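Local atomic coordinates of Rna-directed RNA polymerase (Infectious pancreatic necrosis virus, PDB entry 3ZED), a protein that acts as the RNA-dependent RNA polymerase of the virus, extending RNA from ribonucleoside triphosphates, and probably also occurs covalently attached to the genomic RNA. Residues 591-596 / 602-607; 613-618 / 660-665; 439-444 / 727-732. All coordinates share one frame; numbering follows the deposited sequence.

Interaction 1: 591-596 / 602-607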
ATOM      1  N   LYS B 591     -15.912   3.702 -12.038  1.00 48.49           N
ATOM      2  CA  LYS B 591     -14.781   4.605 -12.278  1.00 49.46           C
ATOM      3  C   LYS B 591     -14.649   4.666 -13.788  1.00 57.96           C
ATOM      4  O   LYS B 591     -14.803   3.624 -14.453  1.00 59.31           O
ATOM      5  CB  LYS B 591     -13.468   4.108 -11.634  1.00 49.87           C
ATOM      6  CG  LYS B 591     -13.460   4.044 -10.125  1.00 59.31           C
ATOM      7  CD  LYS B 591     -12.091   3.663  -9.602  1.00 68.10           C
ATOM      8  CE  LYS B 591     -12.105   3.494  -8.096  1.00 86.28           C
ATOM      9  NZ  LYS B 591     -10.735   3.423  -7.517  1.00 98.72           N
ATOM     10  N   GLY B 592     -14.407   5.852 -14.329  1.00 55.94           N
ATOM     11  CA  GLY B 592     -14.197   6.005 -15.763  1.00 57.51           C
ATOM     12  C   GLY B 592     -12.738   5.789 -16.116  1.00 65.19           C
ATOM     13  O   GLY B 592     -11.958   5.303 -15.287  1.00 63.54           O
ATOM     14  N   LEU B 593     -12.350   6.165 -17.345  1.00 66.36           N
ATOM     15  CA  LEU B 593     -10.942   6.125 -17.757  1.00 67.60           C
ATOM     16  C   LEU B 593     -10.215   7.279 -17.074  1.00 74.56           C
ATOM     17  O   LEU B 593     -10.469   8.437 -17.421  1.00 76.77           O
ATOM     18  CB  LEU B 593     -10.800   6.243 -19.295  1.00 68.80           C
ATOM     19  CG  LEU B 593     -10.997   5.003 -20.141  1.00 72.28           C
ATOM     20  CD1 LEU B 593     -10.913   5.358 -21.598  1.00 73.49           C
ATOM     21  CD2 LEU B 593      -9.951   3.946 -19.823  1.00 73.25           C
ATOM     22  N   GLU B 594      -9.377   6.986 -16.067  1.00 71.30           N
ATOM     23  CA  GLU B 594      -8.638   8.034 -15.348  1.00 72.17           C
ATOM     24  C   GLU B 594      -7.163   8.030 -15.806  1.00 78.78           C
ATOM     25  O   GLU B 594      -6.226   7.855 -15.017  1.00 77.78           O
ATOM     26  CB  GLU B 594      -8.794   7.882 -13.830  1.00 72.32           C
ATOM     27  CG  GLU B 594     -10.183   8.280 -13.344  1.00 83.08           C
ATOM     28  CD  GLU B 594     -10.546   7.896 -11.920  1.00 94.92           C
ATOM     29  OE1 GLU B 594      -9.624   7.702 -11.094  1.00 85.55           O
ATOM     30  OE2 GLU B 594     -11.761   7.812 -11.628  1.00 82.38           O
ATOM     31  N   ASN B 595      -6.996   8.196 -17.128  1.00 77.62           N
ATOM     32  CA  ASN B 595      -5.738   8.247 -17.872  1.00 78.62           C
ATOM     33  C   ASN B 595      -5.994   9.054 -19.134  1.00 83.17           C
ATOM     34  O   ASN B 595      -6.676   8.571 -20.042  1.00 82.94           O
ATOM     35  CB  ASN B 595      -5.224   6.831 -18.198  1.00 82.00           C
ATOM     36  CG  ASN B 595      -3.833   6.824 -18.785  1.00114.06           C
ATOM     37  OD1 ASN B 595      -3.656   6.812 -20.008  1.00109.42           O
ATOM     38  ND2 ASN B 595      -2.816   6.874 -17.923  1.00107.48           N
ATOM     39  N   LYS B 596      -5.501  10.309 -19.158  1.00 80.72           N
ATOM     40  CA  LYS B 596      -5.681  11.266 -20.254  1.00 82.02           C
ATOM     41  C   LYS B 596      -5.194  10.713 -21.599  1.00 86.12           C
ATOM     42  O   LYS B 596      -5.912  10.842 -22.594  1.00 86.13           O
ATOM     43  CB  LYS B 596      -4.964  12.588 -19.937  1.00 85.47           C
ATOM     44  N   PRO B 602      -8.453   6.882 -30.216  1.00 83.63           N
ATOM     45  CA  PRO B 602      -9.794   6.597 -30.762  1.00 83.84           C
ATOM     46  C   PRO B 602     -10.262   5.169 -30.466  1.00 85.43           C
ATOM     47  O   PRO B 602      -9.454   4.236 -30.457  1.00 83.50           O
ATOM     48  CB  PRO B 602      -9.633   6.836 -32.266  1.00 87.90           C
ATOM     49  CG  PRO B 602      -8.192   6.607 -32.537  1.00 92.89           C
ATOM     50  CD  PRO B 602      -7.439   6.988 -31.287  1.00 87.08           C
ATOM     51  N   GLY B 603     -11.562   5.038 -30.193  1.00 81.60           N
ATOM     52  CA  GLY B 603     -12.224   3.776 -29.869  1.00 79.59           C
ATOM     53  C   GLY B 603     -12.053   3.315 -28.434  1.00 80.18           C
ATOM     54  O   GLY B 603     -12.696   2.345 -28.027  1.00 78.43           O
ATOM     55  N   ALA B 604     -11.185   4.001 -27.654  1.00 75.17           N
ATOM     56  CA  ALA B 604     -10.872   3.674 -26.262  1.00 72.40           C
ATOM     57  C   ALA B 604     -12.068   3.870 -25.334  1.00 75.83           C
ATOM     58  O   ALA B 604     -12.302   3.024 -24.476  1.00 74.25           O
ATOM     59  CB  ALA B 604      -9.704   4.510 -25.775  1.00 72.78           C
ATOM     60  N   GLU B 605     -12.830   4.957 -25.521  1.00 73.72           N
ATOM     61  CA  GLU B 605     -13.973   5.300 -24.680  1.00 73.36           C
ATOM     62  C   GLU B 605     -15.122   4.324 -24.876  1.00 77.69           C
ATOM     63  O   GLU B 605     -15.802   3.985 -23.905  1.00 77.06           O
ATOM     64  CB  GLU B 605     -14.429   6.748 -24.941  1.00 76.69           C
ATOM     65  CG  GLU B 605     -15.477   7.290 -23.968  1.00 90.61           C
ATOM     66  CD  GLU B 605     -15.205   7.147 -22.478  1.00108.83           C
ATOM     67  OE1 GLU B 605     -14.077   7.470 -22.032  1.00 98.58           O
ATOM     68  OE2 GLU B 605     -16.141   6.740 -21.753  1.00 98.77           O
ATOM     69  N   ILE B 606     -15.326   3.846 -26.113  1.00 75.12           N
ATOM     70  CA  ILE B 606     -16.394   2.883 -26.390  1.00 74.41           C
ATOM     71  C   ILE B 606     -15.930   1.463 -25.972  1.00 72.14           C
ATOM     72  O   ILE B 606     -16.765   0.625 -25.616  1.00 69.89           O
ATOM     73  CB  ILE B 606     -16.921   2.978 -27.854  1.00 80.42           C
ATOM     74  CG1 ILE B 606     -18.183   2.096 -28.107  1.00 81.69           C
ATOM     75  CG2 ILE B 606     -15.825   2.752 -28.893  1.00 82.20           C
ATOM     76  CD1 ILE B 606     -19.399   2.274 -27.061  1.00 91.39           C
ATOM     77  N   ALA B 607     -14.603   1.222 -25.968  1.00 65.74           N
ATOM     78  CA  ALA B 607     -14.020  -0.037 -25.506  1.00 63.31           C
ATOM     79  C   ALA B 607     -14.171  -0.130 -23.981  1.00 63.80           C
ATOM     80  O   ALA B 607     -14.544  -1.191 -23.470  1.00 61.67           O
ATOM     81  CB  ALA B 607     -12.555  -0.131 -25.911  1.00 64.22           C
TER
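A backbone bond from Ala607 N to Gly603 O, 3.0 Å long, closes the first turn of helix 604-621, where Ala604 and Glu605 receive the side chain of Leu593. Gly603 is the N-cap of this helix, and the loop that holds Leu593 packs on the first turn, inside the helical thumb region. Gly603 takes up the cap position with a positive phi of 80°, turning the chain from Pro602 into the helix.

Leu593 makes the contact with one branch. Its CG stands beside the backbone N and anti to the carbonyl carbon (chi1 -81°), and CD1 continues the chain outward to the helix. CD1 comes 4.4 Å from Ala604 CB, an apolar contact, and 4.0 Å from Ala604 O. On the next residue of the helix, Glu605 OE1 is 3.8 Å from Leu593 CD1. The Glu605 chain is bent at chi2 (51°), which leaves OE1 beside the leucine methyl, and the two side chains run alongside each other, pointing opposite ways. None of these approaches to oxygen is a polar bond; the joint is plain van der Waals packing. The carboxylate sits on the first turn, where the helix N-terminus may modestly favour its negative charge.

Met659 touches both Leu593 and Ala604, and Phe652 of helix 650-654 lies against Ala604 and Ala607. The loop is also tied to the same helix one turn on, where Lys591 O is hydrogen-bonded to Tyr608 OH. At the other end of segment 591-596 the chain enters helix 596-600, and Asn595 is its N-cap: the side-chain oxygen OD1 takes the backbone N-H of Leu598.

Interaction 2: 613-618 / 660-665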
ATOM      1  N   TYR B 613     -18.940  -3.230 -18.113  1.00 41.89           N
ATOM      2  CA  TYR B 613     -19.990  -4.232 -17.948  1.00 41.28           C
ATOM      3  C   TYR B 613     -19.436  -5.662 -17.906  1.00 45.19           C
ATOM      4  O   TYR B 613     -19.977  -6.466 -17.171  1.00 45.16           O
ATOM      5  CB  TYR B 613     -21.062  -4.077 -19.029  1.00 43.80           C
ATOM      6  CG  TYR B 613     -21.805  -2.771 -18.868  1.00 47.04           C
ATOM      7  CD1 TYR B 613     -22.539  -2.500 -17.711  1.00 48.43           C
ATOM      8  CD2 TYR B 613     -21.689  -1.759 -19.819  1.00 48.98           C
ATOM      9  CE1 TYR B 613     -23.163  -1.271 -17.520  1.00 49.31           C
ATOM     10  CE2 TYR B 613     -22.300  -0.518 -19.631  1.00 50.37           C
ATOM     11  CZ  TYR B 613     -23.036  -0.279 -18.479  1.00 56.38           C
ATOM     12  OH  TYR B 613     -23.706   0.905 -18.308  1.00 57.05           O
ATOM     13  N   GLU B 614     -18.336  -5.967 -18.612  1.00 40.97           N
ATOM     14  CA  GLU B 614     -17.731  -7.293 -18.558  1.00 40.48           C
ATOM     15  C   GLU B 614     -17.016  -7.526 -17.221  1.00 42.50           C
ATOM     16  O   GLU B 614     -17.151  -8.608 -16.651  1.00 41.78           O
ATOM     17  CB  GLU B 614     -16.746  -7.513 -19.729  1.00 43.01           C
ATOM     18  CG  GLU B 614     -17.383  -7.614 -21.108  1.00 48.67           C
ATOM     19  CD  GLU B 614     -18.282  -8.811 -21.350  1.00 62.30           C
ATOM     20  OE1 GLU B 614     -19.442  -8.799 -20.885  1.00 53.42           O
ATOM     21  OE2 GLU B 614     -17.839  -9.751 -22.040  1.00 67.68           O
ATOM     22  N   ALA B 615     -16.273  -6.511 -16.710  1.00 38.52           N
ATOM     23  CA  ALA B 615     -15.528  -6.613 -15.452  1.00 36.27           C
ATOM     24  C   ALA B 615     -16.461  -6.758 -14.260  1.00 38.24           C
ATOM     25  O   ALA B 615     -16.199  -7.612 -13.416  1.00 37.31           O
ATOM     26  CB  ALA B 615     -14.605  -5.424 -15.265  1.00 37.03           C
ATOM     27  N   ILE B 616     -17.581  -6.008 -14.217  1.00 35.53           N
ATOM     28  CA  ILE B 616     -18.553  -6.126 -13.124  1.00 35.59           C
ATOM     29  C   ILE B 616     -19.154  -7.584 -13.107  1.00 38.21           C
ATOM     30  O   ILE B 616     -19.354  -8.159 -12.028  1.00 35.10           O
ATOM     31  CB  ILE B 616     -19.629  -4.999 -13.100  1.00 39.17           C
ATOM     32  CG1 ILE B 616     -20.249  -4.847 -11.700  1.00 40.32           C
ATOM     33  CG2 ILE B 616     -20.719  -5.156 -14.157  1.00 40.74           C
ATOM     34  CD1 ILE B 616     -19.373  -4.091 -10.648  1.00 45.92           C
ATOM     35  N   ARG B 617     -19.335  -8.190 -14.291  1.00 35.90           N
ATOM     36  CA  ARG B 617     -19.813  -9.570 -14.407  1.00 36.07           C
ATOM     37  C   ARG B 617     -18.739 -10.546 -13.903  1.00 38.28           C
ATOM     38  O   ARG B 617     -19.046 -11.384 -13.061  1.00 37.35           O
ATOM     39  CB  ARG B 617     -20.193  -9.894 -15.857  1.00 36.93           C
ATOM     40  CG  ARG B 617     -21.404  -9.130 -16.374  1.00 39.94           C
ATOM     41  CD  ARG B 617     -21.560  -9.291 -17.882  1.00 33.87           C
ATOM     42  NE  ARG B 617     -22.019 -10.637 -18.213  1.00 39.23           N
ATOM     43  CZ  ARG B 617     -21.956 -11.188 -19.420  1.00 51.59           C
ATOM     44  NH1 ARG B 617     -21.420 -10.523 -20.435  1.00 37.92           N
ATOM     45  NH2 ARG B 617     -22.418 -12.408 -19.620  1.00 39.52           N
ATOM     46  N   LEU B 618     -17.483 -10.388 -14.367  1.00 36.65           N
ATOM     47  CA  LEU B 618     -16.333 -11.232 -14.026  1.00 38.04           C
ATOM     48  C   LEU B 618     -16.045 -11.341 -12.539  1.00 37.96           C
ATOM     49  O   LEU B 618     -15.745 -12.435 -12.048  1.00 36.83           O
ATOM     50  CB  LEU B 618     -15.059 -10.682 -14.678  1.00 39.95           C
ATOM     51  CG  LEU B 618     -14.732 -11.057 -16.084  1.00 48.48           C
ATOM     52  CD1 LEU B 618     -13.636 -10.165 -16.599  1.00 51.38           C
ATOM     53  CD2 LEU B 618     -14.263 -12.470 -16.158  1.00 49.02           C
ATOM     54  N   SER B 660      -9.651  -0.827 -16.241  1.00 46.35           N
ATOM     55  CA  SER B 660     -10.590  -1.239 -15.208  1.00 44.22           C
ATOM     56  C   SER B 660      -9.999  -1.196 -13.814  1.00 43.90           C
ATOM     57  O   SER B 660      -8.831  -1.475 -13.639  1.00 43.03           O
ATOM     58  CB  SER B 660     -11.100  -2.647 -15.520  1.00 45.74           C
ATOM     59  OG  SER B 660     -12.044  -3.107 -14.568  1.00 46.23           O
ATOM     60  N   GLU B 661     -10.833  -0.888 -12.812  1.00 40.51           N
ATOM     61  CA  GLU B 661     -10.430  -0.909 -11.393  1.00 39.07           C
ATOM     62  C   GLU B 661     -10.205  -2.371 -10.927  1.00 41.92           C
ATOM     63  O   GLU B 661      -9.584  -2.592  -9.901  1.00 41.89           O
ATOM     64  CB  GLU B 661     -11.480  -0.210 -10.507  1.00 40.00           C
ATOM     65  CG  GLU B 661     -12.817  -0.924 -10.385  1.00 45.56           C
ATOM     66  CD  GLU B 661     -13.759  -0.262  -9.397  1.00 57.52           C
ATOM     67  OE1 GLU B 661     -13.356  -0.077  -8.227  1.00 47.06           O
ATOM     68  OE2 GLU B 661     -14.902   0.070  -9.785  1.00 57.71           O
ATOM     69  N   PHE B 662     -10.738  -3.352 -11.686  1.00 38.48           N
ATOM     70  CA  PHE B 662     -10.628  -4.783 -11.407  1.00 37.99           C
ATOM     71  C   PHE B 662      -9.542  -5.442 -12.252  1.00 48.26           C
ATOM     72  O   PHE B 662      -9.401  -6.661 -12.199  1.00 50.82           O
ATOM     73  CB  PHE B 662     -11.992  -5.475 -11.644  1.00 37.71           C
ATOM     74  CG  PHE B 662     -13.112  -4.875 -10.821  1.00 37.88           C
ATOM     75  CD1 PHE B 662     -13.046  -4.862  -9.421  1.00 38.34           C
ATOM     76  CD2 PHE B 662     -14.214  -4.294 -11.436  1.00 37.69           C
ATOM     77  CE1 PHE B 662     -14.082  -4.304  -8.664  1.00 38.23           C
ATOM     78  CE2 PHE B 662     -15.241  -3.723 -10.677  1.00 39.53           C
ATOM     79  CZ  PHE B 662     -15.163  -3.727  -9.299  1.00 37.35           C
ATOM     80  N   GLY B 663      -8.802  -4.644 -13.023  1.00 48.96           N
ATOM     81  CA  GLY B 663      -7.735  -5.089 -13.920  1.00 51.31           C
ATOM     82  C   GLY B 663      -6.566  -5.802 -13.264  1.00 59.19           C
ATOM     83  O   GLY B 663      -6.047  -6.790 -13.816  1.00 58.80           O
ATOM     84  N   GLY B 664      -6.192  -5.321 -12.072  1.00 57.13           N
ATOM     85  CA  GLY B 664      -5.089  -5.833 -11.272  1.00 58.27           C
ATOM     86  C   GLY B 664      -5.204  -7.270 -10.803  1.00 66.69           C
ATOM     87  O   GLY B 664      -4.355  -7.722 -10.035  1.00 68.48           O
ATOM     88  N   ASP B 665      -6.203  -8.016 -11.258  1.00 65.77           N
ATOM     89  CA  ASP B 665      -6.334  -9.412 -10.852  1.00 66.90           C
ATOM     90  C   ASP B 665      -6.127 -10.372 -12.059  1.00 73.46           C
ATOM     91  O   ASP B 665      -5.165 -11.160 -12.089  1.00 73.64           O
ATOM     92  CB  ASP B 665      -7.705  -9.645 -10.180  1.00 68.93           C
ATOM     93  CG  ASP B 665      -7.942  -8.892  -8.863  1.00 84.28           C
ATOM     94  OD1 ASP B 665      -7.347  -9.305  -7.816  1.00 83.52           O
ATOM     95  OD2 ASP B 665      -8.785  -7.943  -8.856  1.00 89.03           O
TER
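Ala615 CB rests against two side chains of the 660-665 loop, 3.5 Å from Ser660 OG and 4.0 Å from Phe662 CD2. It meets the phenylalanine ring at the edge, near the ring plane. One residue along the helix, Ile616 reaches the neighbouring ring atom, with CD1 4.1 Å from Phe662 CE2. That approach is slanted, and the isoleucine owes it to CG1 lying anti to the backbone N (chi1 -158°).

One ring face is covered from within the loop by Glu661 CG, 3.6 Å above the ring centre. The carboxylate beyond it forms a salt bridge with Arg308 and bonds to Ser586 of helix 580-588, a residue that also touches Ile616 and Phe662.

Ser660 positions the aromatic residue: Phe662 N donates to Ser660 OG over 3.2 Å, nearly straight at 160°. Gly663 N bonds to Ser660 O at the same length. On the helix, Arg617 NH1 is salt-bridged to Glu614 OE1 at 2.7 Å; Arg617 pairs further with Glu628, and Glu614 with Arg639, both of helix 625-645. The whole is an ST turn combined with a type I beta turn, docked on helix 604-621 of the thumb region.

Interaction 3: 439-444 / 727-732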
ATOM      1  N   THR B 439      26.459   4.834   4.770  1.00 58.29           N
ATOM      2  CA  THR B 439      25.573   5.889   4.241  1.00 57.41           C
ATOM      3  C   THR B 439      24.128   5.390   4.109  1.00 58.11           C
ATOM      4  O   THR B 439      23.204   6.088   4.542  1.00 55.30           O
ATOM      5  CB  THR B 439      26.103   6.401   2.898  1.00 63.60           C
ATOM      6  OG1 THR B 439      27.362   7.016   3.138  1.00 63.29           O
ATOM      7  CG2 THR B 439      25.156   7.397   2.206  1.00 60.17           C
ATOM      8  N   TRP B 440      23.943   4.185   3.545  1.00 54.87           N
ATOM      9  CA  TRP B 440      22.600   3.641   3.362  1.00 54.07           C
ATOM     10  C   TRP B 440      21.989   3.157   4.687  1.00 56.67           C
ATOM     11  O   TRP B 440      20.773   3.256   4.846  1.00 53.60           O
ATOM     12  CB  TRP B 440      22.577   2.561   2.289  1.00 52.81           C
ATOM     13  CG  TRP B 440      22.368   3.156   0.931  1.00 54.24           C
ATOM     14  CD1 TRP B 440      23.332   3.569   0.053  1.00 58.65           C
ATOM     15  CD2 TRP B 440      21.109   3.512   0.344  1.00 52.64           C
ATOM     16  NE1 TRP B 440      22.746   4.086  -1.081  1.00 58.01           N
ATOM     17  CE2 TRP B 440      21.381   4.063  -0.929  1.00 57.50           C
ATOM     18  CE3 TRP B 440      19.771   3.395   0.762  1.00 52.31           C
ATOM     19  CZ2 TRP B 440      20.366   4.531  -1.772  1.00 55.75           C
ATOM     20  CZ3 TRP B 440      18.765   3.813  -0.094  1.00 52.82           C
ATOM     21  CH2 TRP B 440      19.065   4.380  -1.343  1.00 53.93           C
ATOM     22  N   ALA B 441      22.821   2.715   5.656  1.00 55.12           N
ATOM     23  CA  ALA B 441      22.357   2.349   7.010  1.00 54.23           C
ATOM     24  C   ALA B 441      21.855   3.616   7.724  1.00 56.31           C
ATOM     25  O   ALA B 441      20.853   3.548   8.423  1.00 55.01           O
ATOM     26  CB  ALA B 441      23.488   1.702   7.813  1.00 56.44           C
ATOM     27  N   THR B 442      22.504   4.778   7.478  1.00 53.20           N
ATOM     28  CA  THR B 442      22.127   6.080   8.044  1.00 53.39           C
ATOM     29  C   THR B 442      20.792   6.532   7.455  1.00 56.48           C
ATOM     30  O   THR B 442      19.904   6.944   8.202  1.00 55.01           O
ATOM     31  CB  THR B 442      23.236   7.119   7.787  1.00 59.93           C
ATOM     32  OG1 THR B 442      24.450   6.607   8.324  1.00 60.90           O
ATOM     33  CG2 THR B 442      22.929   8.490   8.412  1.00 60.68           C
ATOM     34  N   PHE B 443      20.652   6.458   6.115  1.00 53.10           N
ATOM     35  CA  PHE B 443      19.405   6.845   5.480  1.00 51.40           C
ATOM     36  C   PHE B 443      18.280   5.984   5.988  1.00 55.66           C
ATOM     37  O   PHE B 443      17.293   6.529   6.476  1.00 56.97           O
ATOM     38  CB  PHE B 443      19.486   6.768   3.946  1.00 52.45           C
ATOM     39  CG  PHE B 443      18.144   6.996   3.284  1.00 51.15           C
ATOM     40  CD1 PHE B 443      17.525   8.248   3.336  1.00 53.44           C
ATOM     41  CD2 PHE B 443      17.455   5.941   2.692  1.00 50.93           C
ATOM     42  CE1 PHE B 443      16.255   8.449   2.772  1.00 53.20           C
ATOM     43  CE2 PHE B 443      16.176   6.136   2.139  1.00 52.18           C
ATOM     44  CZ  PHE B 443      15.584   7.389   2.181  1.00 50.40           C
ATOM     45  N   ALA B 444      18.439   4.648   5.926  1.00 50.32           N
ATOM     46  CA  ALA B 444      17.377   3.707   6.295  1.00 47.87           C
ATOM     47  C   ALA B 444      16.996   3.755   7.770  1.00 51.31           C
ATOM     48  O   ALA B 444      15.802   3.811   8.074  1.00 48.69           O
ATOM     49  CB  ALA B 444      17.777   2.288   5.912  1.00 48.45           C
ATOM     50  N   ARG B 727      23.620  -6.245  15.708  1.00 62.42           N
ATOM     51  CA  ARG B 727      23.763  -5.516  16.967  1.00 62.34           C
ATOM     52  C   ARG B 727      24.140  -4.060  16.704  1.00 63.67           C
ATOM     53  O   ARG B 727      23.588  -3.175  17.346  1.00 61.48           O
ATOM     54  CB  ARG B 727      24.790  -6.186  17.873  1.00 65.48           C
ATOM     55  CG  ARG B 727      24.135  -7.094  18.889  1.00 77.25           C
ATOM     56  CD  ARG B 727      25.094  -7.486  19.986  1.00 86.43           C
ATOM     57  NE  ARG B 727      25.785  -8.717  19.608  1.00 97.54           N
ATOM     58  CZ  ARG B 727      27.099  -8.914  19.647  1.00108.60           C
ATOM     59  NH1 ARG B 727      27.912  -7.945  20.060  1.00 89.84           N
ATOM     60  NH2 ARG B 727      27.611 -10.074  19.262  1.00 96.03           N
ATOM     61  N   LEU B 728      25.019  -3.812  15.708  1.00 60.78           N
ATOM     62  CA  LEU B 728      25.417  -2.463  15.301  1.00 60.92           C
ATOM     63  C   LEU B 728      24.219  -1.688  14.756  1.00 63.83           C
ATOM     64  O   LEU B 728      24.077  -0.504  15.057  1.00 64.96           O
ATOM     65  CB  LEU B 728      26.534  -2.512  14.240  1.00 62.01           C
ATOM     66  CG  LEU B 728      27.960  -2.845  14.714  1.00 68.56           C
ATOM     67  CD1 LEU B 728      28.913  -2.854  13.550  1.00 69.68           C
ATOM     68  CD2 LEU B 728      28.462  -1.835  15.742  1.00 71.49           C
ATOM     69  N   LEU B 729      23.342  -2.369  13.993  1.00 57.85           N
ATOM     70  CA  LEU B 729      22.134  -1.786  13.398  1.00 54.47           C
ATOM     71  C   LEU B 729      21.105  -1.453  14.478  1.00 57.42           C
ATOM     72  O   LEU B 729      20.442  -0.419  14.393  1.00 56.92           O
ATOM     73  CB  LEU B 729      21.534  -2.718  12.338  1.00 52.37           C
ATOM     74  CG  LEU B 729      20.710  -2.015  11.271  1.00 54.46           C
ATOM     75  CD1 LEU B 729      21.631  -1.318  10.245  1.00 54.30           C
ATOM     76  CD2 LEU B 729      19.734  -2.994  10.602  1.00 52.34           C
ATOM     77  N   ASP B 730      20.987  -2.308  15.495  1.00 54.93           N
ATOM     78  CA  ASP B 730      20.112  -2.045  16.637  1.00 55.48           C
ATOM     79  C   ASP B 730      20.654  -0.862  17.478  1.00 60.52           C
ATOM     80  O   ASP B 730      19.873  -0.012  17.895  1.00 59.99           O
ATOM     81  CB  ASP B 730      19.964  -3.303  17.507  1.00 58.59           C
ATOM     82  CG  ASP B 730      18.884  -3.189  18.564  1.00 69.81           C
ATOM     83  OD1 ASP B 730      17.781  -2.680  18.235  1.00 67.49           O
ATOM     84  OD2 ASP B 730      19.127  -3.635  19.710  1.00 77.58           O
ATOM     85  N   GLN B 731      21.986  -0.789  17.685  1.00 59.95           N
ATOM     86  CA  GLN B 731      22.647   0.290  18.442  1.00 61.27           C
ATOM     87  C   GLN B 731      22.424   1.642  17.739  1.00 64.94           C
ATOM     88  O   GLN B 731      22.168   2.659  18.408  1.00 63.42           O
ATOM     89  CB  GLN B 731      24.149  -0.002  18.605  1.00 64.06           C
ATOM     90  CG  GLN B 731      24.456  -1.154  19.562  1.00 71.33           C
ATOM     91  CD  GLN B 731      25.909  -1.600  19.542  1.00 82.13           C
ATOM     92  OE1 GLN B 731      26.790  -0.941  18.989  1.00 79.76           O
ATOM     93  NE2 GLN B 731      26.201  -2.736  20.158  1.00 66.99           N
ATOM     94  N   ARG B 732      22.451   1.612  16.374  1.00 60.80           N
ATOM     95  CA  ARG B 732      22.231   2.736  15.461  1.00 60.00           C
ATOM     96  C   ARG B 732      20.863   3.434  15.721  1.00 63.07           C
ATOM     97  O   ARG B 732      20.753   4.648  15.532  1.00 62.53           O
ATOM     98  CB  ARG B 732      22.320   2.221  14.005  1.00 57.02           C
ATOM     99  CG  ARG B 732      22.252   3.286  12.923  1.00 55.19           C
ATOM    100  CD  ARG B 732      22.543   2.721  11.537  1.00 47.70           C
ATOM    101  NE  ARG B 732      23.975   2.521  11.285  1.00 53.70           N
ATOM    102  CZ  ARG B 732      24.820   3.479  10.917  1.00 60.41           C
ATOM    103  NH1 ARG B 732      24.408   4.743  10.832  1.00 45.72           N
ATOM    104  NH2 ARG B 732      26.085   3.189  10.657  1.00 56.16           N
TER
HETATM  105  O   HOH W   1      27.332   5.995  10.045  1.00 48.40           O
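Arg732 lays one face of its guanidinium over the methyl of Ala441, with CB 3.6 Å from NE and displaced toward the rim of the flat group. The side chain leaves helix 724-732 extended, CG anti to the backbone N, and then bends at chi3 (-79°), which turns one guanidinium face to Ala441.

Thr442 meets it at about a right angle. Its OG1 lies 3.1 Å from Arg732 NH1, slanted to the guanidinium plane; OG1 is hydrogen-bonded to Pro438 O in its own helix, and NH1 to Asn446 OD1. A water in the guanidinium plane, at the edge, accepts from Arg732 NH2 at 3.1 Å and gives a weak bond to Thr442 OG1 at 3.4 Å. The buried charged group is thus met by a methyl on one face and by polar atoms around it. Leu729 adds apolar packing, its CD1 4.3 Å from Ala441 CB.

The two helix segments cross at -45°, their axes 11.0 Å apart. Helix 740-752 packs on both through Leu740, helix 757-771 lies against Leu728, and helices 260-278 and 326-340 pack against Trp440 and Phe443.

Interactions 1 and 2 are neighbours in the thumb region: both use helix 604-621, at its first turn and further along, their centres lie about 14 Å apart, and they meet where Lys591 CE comes 3.8 Å from Glu661 OE1. Each sets a loop against that helix by apolar packing. Interaction 1 is the more superficial, with Glu605 exposed. Interaction 3 is fully buried and lies on the opposite side of the chain's centre, about 47 Å and 44 Å from the other two, centre to centre. There two helices, belonging by sequence to the palm and C-terminal families, meet through an arginine laid over an alanine methyl, a leucine and a bridging water.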